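Local coordinates for protein C-domain type II peptide synthetase (Streptomyces globisporus, PDB 4ZNM) that belongs to the condensation-domain family of peptide synthetases, occurring as the condensation component of a type II system and folded around two mixed beta sheets, at residues Glu60-Glu65 / Ala177-Asn182; Val71-Ala76 / Ala169-Asn174; Leu141-Phe144 / Asp148-Leu151. All coordinates share one frame; numbering follows the deposited sequence. Where two conformers were deposited one is given.

Contact 1: residues Glu60-Glu65 / Ala177-Asn182; sequences EETLRE and AARRGN. With NA (sodium ion), chain D.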
ATOM      1  N   GLU A  60     -25.438 -12.315  10.284  1.00 21.88           N
ATOM      2  CA  GLU A  60     -24.252 -11.831  10.972  1.00 24.16           C
ATOM      3  C   GLU A  60     -23.470 -12.953  11.626  1.00 23.85           C
ATOM      4  O   GLU A  60     -22.244 -12.993  11.571  1.00 21.21           O
ATOM      5  CB  GLU A  60     -24.667 -10.811  12.020  1.00 19.71           C
ATOM      6  CG  GLU A  60     -25.168  -9.497  11.430  1.00 28.34           C
ATOM      7  CD  GLU A  60     -25.919  -8.615  12.443  1.00 28.32           C
ATOM      8  OE1 GLU A  60     -25.801  -8.829  13.685  1.00 25.69           O
ATOM      9  OE2 GLU A  60     -26.672  -7.712  11.975  1.00 26.82           O
ATOM     10  N   GLU A  61     -24.188 -13.890  12.228  0.61 18.18           N
ATOM     11  CA  GLU A  61     -23.542 -15.007  12.907  0.61 21.12           C
ATOM     12  C   GLU A  61     -22.736 -15.856  11.935  0.61 19.82           C
ATOM     13  O   GLU A  61     -21.673 -16.358  12.279  0.61 18.25           O
ATOM     14  CB  GLU A  61     -24.586 -15.878  13.613  0.61 29.04           C
ATOM     15  CG  GLU A  61     -24.011 -17.133  14.246  0.61 36.63           C
ATOM     16  CD  GLU A  61     -25.057 -17.929  15.003  0.61 52.94           C
ATOM     17  OE1 GLU A  61     -24.789 -19.110  15.313  0.61 60.01           O
ATOM     18  OE2 GLU A  61     -26.144 -17.377  15.283  0.61 51.42           O
ATOM     19  N   THR A  62     -23.249 -16.029  10.719  1.00 21.51           N
ATOM     20  CA  THR A  62     -22.551 -16.832   9.722  1.00 18.35           C
ATOM     21  C   THR A  62     -21.364 -16.061   9.170  1.00 20.78           C
ATOM     22  O   THR A  62     -20.342 -16.646   8.872  1.00 20.08           O
ATOM     23  CB  THR A  62     -23.502 -17.257   8.583  1.00 19.60           C
ATOM     24  OG1 THR A  62     -24.597 -17.966   9.144  1.00 25.92           O
ATOM     25  CG2 THR A  62     -22.803 -18.205   7.560  1.00 25.93           C
ATOM     26  N   LEU A  63     -21.486 -14.744   9.064  1.00 20.04           N
ATOM     27  CA  LEU A  63     -20.377 -13.933   8.595  1.00 18.89           C
ATOM     28  C   LEU A  63     -19.236 -13.989   9.606  1.00 23.82           C
ATOM     29  O   LEU A  63     -18.069 -14.042   9.215  1.00 22.11           O
ATOM     30  CB  LEU A  63     -20.800 -12.482   8.340  1.00 19.60           C
ATOM     31  CG  LEU A  63     -19.701 -11.607   7.766  1.00 23.05           C
ATOM     32  CD1 LEU A  63     -19.349 -12.021   6.338  1.00 27.62           C
ATOM     33  CD2 LEU A  63     -20.128 -10.152   7.765  1.00 23.56           C
ATOM     34  N   ARG A  64     -19.571 -14.033  10.893  1.00 20.17           N
ATOM     35  CA  ARG A  64     -18.567 -14.110  11.937  1.00 20.02           C
ATOM     36  C   ARG A  64     -17.835 -15.441  11.863  1.00 22.68           C
ATOM     37  O   ARG A  64     -16.601 -15.504  11.957  1.00 19.15           O
ATOM     38  CB  ARG A  64     -19.201 -13.921  13.290  1.00 18.42           C
ATOM     39  CG  ARG A  64     -18.244 -14.056  14.427  1.00 19.35           C
ATOM     40  CD  ARG A  64     -18.913 -13.599  15.718  1.00 17.96           C
ATOM     41  NE  ARG A  64     -19.894 -14.543  16.173  1.00 18.76           N
ATOM     42  CZ  ARG A  64     -21.219 -14.342  16.192  1.00 24.23           C
ATOM     43  NH1 ARG A  64     -22.019 -15.303  16.617  1.00 19.94           N
ATOM     44  NH2 ARG A  64     -21.758 -13.212  15.768  1.00 22.61           N
ATOM     45  N   GLU A  65     -18.590 -16.509  11.696  1.00 19.78           N
ATOM     46  CA  GLU A  65     -17.988 -17.830  11.508  1.00 22.42           C
ATOM     47  C   GLU A  65     -17.060 -17.849  10.298  1.00 24.36           C
ATOM     48  O   GLU A  65     -15.977 -18.419  10.364  1.00 21.69           O
ATOM     49  CB  GLU A  65     -19.063 -18.898  11.337  1.00 23.07           C
ATOM     50  CG  GLU A  65     -19.831 -19.267  12.594  1.00 49.46           C
ATOM     51  CD  GLU A  65     -21.072 -20.137  12.305  1.00 73.79           C
ATOM     52  OE1 GLU A  65     -21.535 -20.186  11.138  1.00 79.28           O
ATOM     53  OE2 GLU A  65     -21.583 -20.767  13.255  1.00 81.97           O
ATOM     54  N   ALA A 177     -20.841 -17.499   1.763  1.00 21.53           N
ATOM     55  CA  ALA A 177     -21.847 -18.024   0.860  1.00 21.68           C
ATOM     56  C   ALA A 177     -21.933 -19.525   0.983  1.00 25.44           C
ATOM     57  O   ALA A 177     -23.020 -20.070   1.014  1.00 26.38           O
ATOM     58  CB  ALA A 177     -21.553 -17.627  -0.554  1.00 21.19           C
ATOM     59  N   ALA A 178     -20.809 -20.220   1.049  1.00 20.93           N
ATOM     60  CA  ALA A 178     -20.911 -21.679   1.111  1.00 24.35           C
ATOM     61  C   ALA A 178     -21.631 -22.108   2.406  1.00 25.62           C
ATOM     62  O   ALA A 178     -22.470 -23.001   2.386  1.00 28.74           O
ATOM     63  CB  ALA A 178     -19.554 -22.324   1.024  1.00 26.39           C
ATOM     64  N   ARG A 179     -21.323 -21.453   3.524  1.00 24.37           N
ATOM     65  CA  ARG A 179     -21.995 -21.754   4.797  1.00 21.21           C
ATOM     66  C   ARG A 179     -23.482 -21.526   4.709  1.00 22.05           C
ATOM     67  O   ARG A 179     -24.257 -22.295   5.269  1.00 24.85           O
ATOM     68  CB  ARG A 179     -21.412 -20.901   5.930  1.00 22.17           C
ATOM     69  CG  ARG A 179     -20.137 -21.447   6.475  1.00 33.63           C
ATOM     70  CD  ARG A 179     -19.617 -20.610   7.634  1.00 34.68           C
ATOM     71  NE  ARG A 179     -18.432 -21.236   8.189  1.00 32.31           N
ATOM     72  CZ  ARG A 179     -18.469 -22.185   9.117  1.00 34.22           C
ATOM     73  NH1 ARG A 179     -19.624 -22.583   9.618  1.00 26.31           N
ATOM     74  NH2 ARG A 179     -17.347 -22.714   9.570  1.00 32.68           N
ATOM     75  N   ARG A 180     -23.885 -20.486   3.976  1.00 27.25           N
ATOM     76  CA  ARG A 180     -25.288 -20.190   3.754  1.00 24.78           C
ATOM     77  C   ARG A 180     -25.926 -21.181   2.785  1.00 22.76           C
ATOM     78  O   ARG A 180     -27.129 -21.204   2.632  1.00 27.86           O
ATOM     79  CB  ARG A 180     -25.466 -18.757   3.214  1.00 25.03           C
ATOM     80  CG  ARG A 180     -25.063 -17.644   4.153  1.00 25.77           C
ATOM     81  CD  ARG A 180     -26.038 -17.527   5.322  1.00 24.43           C
ATOM     82  NE  ARG A 180     -27.289 -16.920   4.893  1.00 33.08           N
ATOM     83  CZ  ARG A 180     -28.442 -17.021   5.558  1.00 37.55           C
ATOM     84  NH1 ARG A 180     -28.527 -17.733   6.683  1.00 34.15           N
ATOM     85  NH2 ARG A 180     -29.507 -16.416   5.076  1.00 41.08           N
ATOM     86  N   GLY A 181     -25.125 -21.981   2.095  1.00 25.53           N
ATOM     87  CA  GLY A 181     -25.677 -22.907   1.121  1.00 28.58           C
ATOM     88  C   GLY A 181     -26.025 -22.282  -0.222  1.00 28.08           C
ATOM     89  O   GLY A 181     -26.948 -22.731  -0.901  1.00 32.06           O
ATOM     90  N   ASN A 182     -25.290 -21.241  -0.586  1.00 25.10           N
ATOM     91  CA  ASN A 182     -25.503 -20.514  -1.830  1.00 31.03           C
ATOM     92  C   ASN A 182     -24.403 -20.908  -2.777  1.00 29.07           C
ATOM     93  O   ASN A 182     -23.300 -21.216  -2.339  1.00 29.33           O
ATOM     94  CB  ASN A 182     -25.473 -19.001  -1.602  1.00 28.44           C
ATOM     95  CG  ASN A 182     -26.570 -18.530  -0.671  1.00 27.93           C
ATOM     96  OD1 ASN A 182     -27.654 -19.085  -0.671  1.00 29.06           O
ATOM     97  ND2 ASN A 182     -26.285 -17.495   0.123  1.00 30.25           N
TER
HETATM   98 NA    NA D 502     -29.915 -19.180  -0.027  1.00 42.79          NA
HETATM   99  O   HOH W   1     -26.702 -19.413   8.043  1.00 42.00           O
HETATM  100  O   HOH W   2     -29.595 -21.109   1.447  1.00 35.97           O
HETATM  101  O   HOH W   3     -29.739 -21.137  -1.382  1.00 42.41           O
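Helices 60-73 and 162-180 meet at the surface of the domain where the second one ends in a Schellman motif, and Thr-62, Glu-65, Arg-179 and Arg-180 make the join. Its apolar part is small: the methyl CG2 of Thr-62 rests 3.4 Å from CB of Arg-179 and 4.0 Å from CD of Arg-180. With chi1 at -57°, this methyl points at the two arginine chains, while OG1 lies beside the backbone N. There OG1 hydrogen-bonds Asp-59 and also accepts from a water at 2.8 Å, which in turn accepts from NH1 of Arg-180 in the guanidinium plane. The Arg-180 chain bends at both chi2 and chi3 to fold back to this water. Arg-179 behaves differently: its extended chain crosses Glu-65 at about a right angle, bringing CB of Glu-65 over one guanidinium face. The salt bridge, OE1 of Glu-65 to NH1 of Arg-179 at 3.4 Å, comes from well outside that plane. Beyond the helix end, Gly-181 takes positive phi and OD1 of Asn-182 binds a sodium ion at 2.4 Å, two of whose waters donate to the carbonyls of Arg-180 and Gly-181. The helices are thus tied by a methyl contact, a shared water and a charge pair in which no N-H points at the oxygen; Asp-69, which takes NE, and Glu-65 probably both offset the Arg-179 charge.

Contact 2: residues Val71-Ala76 / Ala169-Asn174; sequences VVRHEA and ARDLLN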
ATOM      1  N   VAL A  71      -9.290 -16.885   8.855  1.00 20.58           N
ATOM      2  CA  VAL A  71      -8.093 -16.830   9.678  1.00 18.94           C
ATOM      3  C   VAL A  71      -7.473 -18.225   9.778  1.00 18.29           C
ATOM      4  O   VAL A  71      -6.249 -18.363   9.739  1.00 23.55           O
ATOM      5  CB  VAL A  71      -8.400 -16.268  11.070  1.00 25.15           C
ATOM      6  CG1 VAL A  71      -7.199 -16.458  11.998  1.00 25.87           C
ATOM      7  CG2 VAL A  71      -8.746 -14.759  10.944  1.00 25.14           C
ATOM      8  N   VAL A  72      -8.306 -19.260   9.876  1.00 22.72           N
ATOM      9  CA  VAL A  72      -7.781 -20.619   9.893  1.00 20.40           C
ATOM     10  C   VAL A  72      -7.104 -20.885   8.551  1.00 25.91           C
ATOM     11  O   VAL A  72      -6.067 -21.517   8.496  1.00 22.65           O
ATOM     12  CB  VAL A  72      -8.846 -21.643  10.157  1.00 25.56           C
ATOM     13  CG1 VAL A  72      -8.323 -23.038   9.869  1.00 29.78           C
ATOM     14  CG2 VAL A  72      -9.377 -21.528  11.603  1.00 31.26           C
ATOM     15  N   ARG A  73      -7.712 -20.389   7.480  1.00 21.58           N
ATOM     16  CA  ARG A  73      -7.233 -20.628   6.118  1.00 26.14           C
ATOM     17  C   ARG A  73      -5.836 -20.068   5.824  1.00 24.48           C
ATOM     18  O   ARG A  73      -5.068 -20.682   5.091  1.00 21.56           O
ATOM     19  CB  ARG A  73      -8.231 -20.013   5.141  1.00 25.28           C
ATOM     20  CG  ARG A  73      -7.820 -20.030   3.692  1.00 27.15           C
ATOM     21  CD  ARG A  73      -9.000 -19.659   2.812  1.00 24.83           C
ATOM     22  NE  ARG A  73      -8.584 -19.503   1.431  1.00 21.08           N
ATOM     23  CZ  ARG A  73      -8.576 -20.475   0.525  1.00 27.48           C
ATOM     24  NH1 ARG A  73      -9.010 -21.703   0.820  1.00 26.43           N
ATOM     25  NH2 ARG A  73      -8.147 -20.204  -0.700  1.00 27.84           N
ATOM     26  N   HIS A  74      -5.529 -18.902   6.382  1.00 24.16           N
ATOM     27  CA  HIS A  74      -4.297 -18.175   6.052  1.00 22.41           C
ATOM     28  C   HIS A  74      -3.382 -18.040   7.275  1.00 23.62           C
ATOM     29  O   HIS A  74      -3.659 -17.252   8.193  1.00 22.79           O
ATOM     30  CB  HIS A  74      -4.621 -16.788   5.508  1.00 20.55           C
ATOM     31  CG  HIS A  74      -5.350 -16.815   4.205  1.00 23.26           C
ATOM     32  ND1 HIS A  74      -4.767 -17.265   3.037  1.00 21.28           N
ATOM     33  CD2 HIS A  74      -6.621 -16.463   3.882  1.00 24.24           C
ATOM     34  CE1 HIS A  74      -5.656 -17.209   2.057  1.00 22.98           C
ATOM     35  NE2 HIS A  74      -6.786 -16.720   2.545  1.00 21.81           N
ATOM     36  N   GLU A  75      -2.281 -18.781   7.268  1.00 25.64           N
ATOM     37  CA  GLU A  75      -1.312 -18.735   8.385  1.00 24.98           C
ATOM     38  C   GLU A  75      -0.771 -17.345   8.684  1.00 23.82           C
ATOM     39  O   GLU A  75      -0.520 -17.027   9.841  1.00 23.22           O
ATOM     40  CB  GLU A  75      -0.117 -19.650   8.117  1.00 26.11           C
ATOM     41  CG  GLU A  75      -0.450 -21.085   8.325  1.00 31.44           C
ATOM     42  CD  GLU A  75       0.669 -22.050   7.960  1.00 44.58           C
ATOM     43  OE1 GLU A  75       1.794 -21.605   7.598  1.00 37.15           O
ATOM     44  OE2 GLU A  75       0.391 -23.271   8.046  1.00 47.66           O
ATOM     45  N   ALA A  76      -0.568 -16.524   7.659  1.00 23.37           N
ATOM     46  CA  ALA A  76      -0.065 -15.183   7.893  1.00 21.99           C
ATOM     47  C   ALA A  76      -0.974 -14.431   8.863  1.00 22.76           C
ATOM     48  O   ALA A  76      -0.503 -13.555   9.568  1.00 21.20           O
ATOM     49  CB  ALA A  76       0.063 -14.411   6.596  1.00 22.11           C
ATOM     50  N   ALA A 169     -11.045 -10.630   1.371  1.00 17.92           N
ATOM     51  CA  ALA A 169     -12.425 -10.262   1.164  1.00 23.56           C
ATOM     52  C   ALA A 169     -13.081 -11.310   0.265  1.00 28.04           C
ATOM     53  O   ALA A 169     -14.199 -11.761   0.537  1.00 21.67           O
ATOM     54  CB  ALA A 169     -12.523  -8.865   0.563  1.00 23.11           C
ATOM     55  N   ARG A 170     -12.358 -11.750  -0.761  1.00 20.72           N
ATOM     56  CA  ARG A 170     -12.922 -12.720  -1.702  1.00 19.19           C
ATOM     57  C   ARG A 170     -13.160 -14.036  -0.993  1.00 21.24           C
ATOM     58  O   ARG A 170     -14.247 -14.632  -1.095  1.00 20.65           O
ATOM     59  CB  ARG A 170     -12.035 -12.947  -2.921  1.00 25.13           C
ATOM     60  CG  ARG A 170     -12.635 -14.044  -3.820  1.00 30.86           C
ATOM     61  CD  ARG A 170     -11.660 -14.794  -4.589  1.00 53.79           C
ATOM     62  NE  ARG A 170     -10.669 -15.492  -3.783  1.00 57.01           N
ATOM     63  CZ  ARG A 170      -9.641 -16.120  -4.336  1.00 49.06           C
ATOM     64  NH1 ARG A 170      -9.546 -16.121  -5.655  1.00 52.38           N
ATOM     65  NH2 ARG A 170      -8.715 -16.743  -3.601  1.00 35.21           N
ATOM     66  N   ASP A 171     -12.148 -14.490  -0.271  1.00 18.98           N
ATOM     67  CA  ASP A 171     -12.242 -15.733   0.461  1.00 23.13           C
ATOM     68  C   ASP A 171     -13.376 -15.662   1.489  1.00 20.95           C
ATOM     69  O   ASP A 171     -14.131 -16.611   1.644  1.00 19.18           O
ATOM     70  CB  ASP A 171     -10.925 -16.020   1.152  1.00 20.69           C
ATOM     71  CG  ASP A 171      -9.810 -16.459   0.179  1.00 28.57           C
ATOM     72  OD1 ASP A 171     -10.029 -16.479  -1.066  1.00 23.59           O
ATOM     73  OD2 ASP A 171      -8.714 -16.790   0.687  1.00 26.47           O
ATOM     74  N   LEU A 172     -13.449 -14.551   2.209  1.00 21.92           N
ATOM     75  CA  LEU A 172     -14.436 -14.386   3.283  1.00 22.01           C
ATOM     76  C   LEU A 172     -15.852 -14.521   2.772  1.00 20.72           C
ATOM     77  O   LEU A 172     -16.654 -15.258   3.331  1.00 23.59           O
ATOM     78  CB  LEU A 172     -14.286 -13.030   3.949  1.00 19.32           C
ATOM     79  CG  LEU A 172     -15.395 -12.651   4.927  1.00 22.46           C
ATOM     80  CD1 LEU A 172     -15.293 -13.567   6.132  1.00 24.31           C
ATOM     81  CD2 LEU A 172     -15.297 -11.198   5.311  1.00 25.81           C
ATOM     82  N   LEU A 173     -16.159 -13.783   1.707  1.00 21.94           N
ATOM     83  CA  LEU A 173     -17.516 -13.785   1.181  1.00 22.47           C
ATOM     84  C   LEU A 173     -17.857 -15.095   0.468  1.00 22.55           C
ATOM     85  O   LEU A 173     -19.019 -15.516   0.458  1.00 20.42           O
ATOM     86  CB  LEU A 173     -17.705 -12.564   0.278  1.00 21.25           C
ATOM     87  CG  LEU A 173     -17.535 -11.271   1.138  1.00 27.42           C
ATOM     88  CD1 LEU A 173     -17.793 -10.073   0.293  1.00 34.47           C
ATOM     89  CD2 LEU A 173     -18.491 -11.220   2.315  1.00 33.02           C
ATOM     90  N   ASN A 174     -16.850 -15.771  -0.067  1.00 20.98           N
ATOM     91  CA  ASN A 174     -17.051 -17.113  -0.640  1.00 22.76           C
ATOM     92  C   ASN A 174     -17.346 -18.138   0.458  1.00 23.65           C
ATOM     93  O   ASN A 174     -18.287 -18.910   0.359  1.00 24.17           O
ATOM     94  CB  ASN A 174     -15.811 -17.518  -1.430  1.00 21.61           C
ATOM     95  CG  ASN A 174     -15.876 -18.933  -1.963  1.00 23.93           C
ATOM     96  OD1 ASN A 174     -15.783 -19.907  -1.215  1.00 29.11           O
ATOM     97  ND2 ASN A 174     -15.991 -19.050  -3.276  1.00 26.28           N
TER
HETATM   98  O   HOH W   4      -7.026 -17.715  -1.198  1.00 27.64           O
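OD2 of Asp-171 is gripped by Arg-73, His-74 and a water. NE2 of His-74 donates to it at 2.7 Å, nearly along the C-O axis and within the ring plane; ring and carboxylate are only 8° from coplanar. NE of Arg-73 reaches the same oxygen at 2.8 Å from a quite different direction, 66° above the carboxylate plane, as part of a salt bridge. The chain of Arg-73 is extended, with CG anti to the backbone N (chi1 173°), and CG lies 3.6 Å above the His-74 ring plane, offset toward the rim. The water donates to OD2 at 2.7 Å while accepting from NH2 of Arg-73. Arg-73, His-74 and Glu-75 are the Arg-His-Glu that opens a core motif (RHExLR) of condensation domains, and here it lies where helix 60-73 ends: His-74 is the first residue to leave helical geometry. Helix 162-180 supplies the carboxylate from its middle. OD1 of Asp-171 takes a side-on grip from Arg-170, with NE at 3.0 Å and NH2 at 2.9 Å; NH2 meets the syn lone pair of OD1, on the side of the other oxygen. Bonds to both oxygens hold the carboxylate's rotation, and its charge probably offsets part of that of the two arginines. Each guanidinium has a further partner, the Pro-188 carbonyl for Arg-73 and Asp-305 for Arg-170.

Contact 3: residues Leu141-Phe144 / Asp148-Leu151; sequences LGRF and DAVL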
ATOM      1  N   LEU A 141     -18.794  -4.426  10.741  1.00 17.18           N
ATOM      2  CA  LEU A 141     -19.879  -4.326   9.776  1.00 19.52           C
ATOM      3  C   LEU A 141     -20.832  -3.190  10.155  1.00 19.15           C
ATOM      4  O   LEU A 141     -21.445  -3.216  11.228  1.00 21.85           O
ATOM      5  CB  LEU A 141     -20.617  -5.661   9.709  1.00 21.37           C
ATOM      6  CG  LEU A 141     -21.771  -5.688   8.699  1.00 25.39           C
ATOM      7  CD1 LEU A 141     -21.250  -5.692   7.272  1.00 22.55           C
ATOM      8  CD2 LEU A 141     -22.629  -6.886   8.973  1.00 23.04           C
ATOM      9  N   GLY A 142     -20.904  -2.167   9.301  1.00 19.04           N
ATOM     10  CA  GLY A 142     -21.864  -1.097   9.486  1.00 21.75           C
ATOM     11  C   GLY A 142     -23.097  -1.291   8.619  1.00 19.84           C
ATOM     12  O   GLY A 142     -23.010  -1.212   7.406  1.00 17.84           O
ATOM     13  N   ARG A 143     -24.251  -1.543   9.223  1.00 18.68           N
ATOM     14  CA  ARG A 143     -25.458  -1.831   8.417  1.00 18.90           C
ATOM     15  C   ARG A 143     -26.322  -0.621   8.337  1.00 19.77           C
ATOM     16  O   ARG A 143     -26.603   0.005   9.340  1.00 24.99           O
ATOM     17  CB  ARG A 143     -26.229  -2.984   9.010  1.00 18.85           C
ATOM     18  CG  ARG A 143     -25.373  -4.231   9.215  1.00 21.49           C
ATOM     19  CD  ARG A 143     -26.222  -5.430   9.581  1.00 21.02           C
ATOM     20  NE  ARG A 143     -26.947  -5.914   8.431  1.00 28.11           N
ATOM     21  CZ  ARG A 143     -27.724  -6.995   8.426  1.00 28.77           C
ATOM     22  NH1 ARG A 143     -27.874  -7.732   9.524  1.00 24.89           N
ATOM     23  NH2 ARG A 143     -28.357  -7.334   7.319  1.00 26.42           N
ATOM     24  N   PHE A 144     -26.781  -0.297   7.141  1.00 24.03           N
ATOM     25  CA  PHE A 144     -27.795   0.734   6.987  1.00 23.73           C
ATOM     26  C   PHE A 144     -29.209   0.199   7.162  1.00 23.23           C
ATOM     27  O   PHE A 144     -30.060   0.833   7.799  1.00 23.65           O
ATOM     28  CB  PHE A 144     -27.657   1.373   5.620  1.00 22.89           C
ATOM     29  CG  PHE A 144     -26.295   1.976   5.391  1.00 23.57           C
ATOM     30  CD1 PHE A 144     -25.919   3.145   6.034  1.00 25.64           C
ATOM     31  CD2 PHE A 144     -25.397   1.377   4.532  1.00 28.80           C
ATOM     32  CE1 PHE A 144     -24.664   3.705   5.807  1.00 27.76           C
ATOM     33  CE2 PHE A 144     -24.161   1.938   4.304  1.00 32.45           C
ATOM     34  CZ  PHE A 144     -23.794   3.099   4.949  1.00 30.48           C
ATOM     35  N   ASP A 148     -28.402  -3.320   2.838  1.00 28.75           N
ATOM     36  CA  ASP A 148     -27.248  -2.470   2.504  1.00 23.43           C
ATOM     37  C   ASP A 148     -26.305  -2.280   3.702  1.00 21.53           C
ATOM     38  O   ASP A 148     -26.764  -2.013   4.801  1.00 23.67           O
ATOM     39  CB  ASP A 148     -27.785  -1.142   1.995  1.00 24.48           C
ATOM     40  CG  ASP A 148     -26.733  -0.278   1.319  1.00 30.67           C
ATOM     41  OD1 ASP A 148     -25.612  -0.753   1.010  1.00 28.38           O
ATOM     42  OD2 ASP A 148     -27.068   0.902   1.078  1.00 32.25           O
ATOM     43  N   ALA A 149     -24.990  -2.427   3.493  1.00 18.50           N
ATOM     44  CA  ALA A 149     -24.022  -2.340   4.590  1.00 21.86           C
ATOM     45  C   ALA A 149     -22.646  -2.000   4.039  1.00 22.53           C
ATOM     46  O   ALA A 149     -22.411  -2.100   2.821  1.00 19.14           O
ATOM     47  CB  ALA A 149     -23.943  -3.647   5.359  1.00 22.57           C
ATOM     48  N   VAL A 150     -21.770  -1.584   4.944  1.00 20.31           N
ATOM     49  CA  VAL A 150     -20.360  -1.392   4.662  1.00 17.42           C
ATOM     50  C   VAL A 150     -19.546  -2.331   5.570  1.00 20.83           C
ATOM     51  O   VAL A 150     -19.713  -2.307   6.778  1.00 21.91           O
ATOM     52  CB  VAL A 150     -19.949   0.076   4.894  1.00 26.09           C
ATOM     53  CG1 VAL A 150     -18.414   0.257   4.693  1.00 27.72           C
ATOM     54  CG2 VAL A 150     -20.697   0.963   3.965  1.00 29.49           C
ATOM     55  N   LEU A 151     -18.695  -3.161   4.978  1.00 17.60           N
ATOM     56  CA  LEU A 151     -17.843  -4.051   5.736  1.00 18.28           C
ATOM     57  C   LEU A 151     -16.428  -3.477   5.759  1.00 21.29           C
ATOM     58  O   LEU A 151     -15.839  -3.270   4.685  1.00 22.72           O
ATOM     59  CB  LEU A 151     -17.823  -5.435   5.108  1.00 15.78           C
ATOM     60  CG  LEU A 151     -16.884  -6.413   5.836  1.00 19.69           C
ATOM     61  CD1 LEU A 151     -17.242  -6.613   7.321  1.00 23.95           C
ATOM     62  CD2 LEU A 151     -16.815  -7.724   5.095  1.00 32.01           C
TER
HETATM   63  O   HOH W   5     -27.211  -5.149   5.562  1.00 19.91           O
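Gly-142 and Val-150 form the hydrogen-bonded pair between two non-hydrogen-bonded ones, near the turn of an antiparallel beta hairpin, strands 137-143 and 148-156, whose two arms lie side by side in the larger mixed sheet of the domain. N of Gly-142 donates to O of Val-150 at 2.8 Å, and N of Val-150 returns a bond of 2.8 Å to O of Gly-142 with an N-H...O angle of 168°. Leu-141 with Leu-151 and Arg-143 with Ala-149 are the flanking pairs. Toward the turn, N of Phe-144 adds a third bond to O of Asp-148 at 2.9 Å, more bent with an N-H...O angle of 148°, although the chain already turns a corner there.

Side chains pack on both faces of the ladder. CD1 of Leu-141 reaches across to CB of Ala-149 at 3.9 Å and to CB of Leu-151 at 4.1 Å, joining residues of one face into an apolar patch that Ile-58 and Leu-54 extend. The other face bears Val-150, whose CG2 lies 3.6 Å from CE2 of Phe-144. A chi1 of -58° sets the phenyl group anti to its own carbonyl carbon, and the ring slants across the neighbouring strand, with CD2 beside the carboxylate of Asp-148.

Farther out, this carboxylate is held by salt bridges from Arg-113 and Arg-53. Strand 101-104 bonds to the backbones of Leu-141 and Arg-143, while Ala-149 bonds to Leu-54 of strand 47-55, so both arms of the hairpin are interior to the sheet. Arg-143 bends at chi3; NH1 makes a salt bridge with Glu-60, and NE donates to a water 3.0 Å away, in the guanidinium plane.

How the contacts relate
Contacts 1 and 2 join the same two helices, 60-73 and 162-180, and the centres of the two contacts lie about 13 Å apart, yet their chemistry follows their depth. At the surface, contact 1 relies on solvent and charge without a directed bond; in buried contact 2 the charges are paired through oriented bonds. Contact 3, also buried, uses backbone hydrogen bonds and apolar side chains within the sheet that these helices cover. Leucines connect the layers: Leu-63 packs on Leu-141 and on Leu-173, and Leu-172 on Leu-151. Helix 162-180 follows strand 148-156 in the chain, and Glu-60 with Arg-143 is the polar tie between contacts 1 and 3.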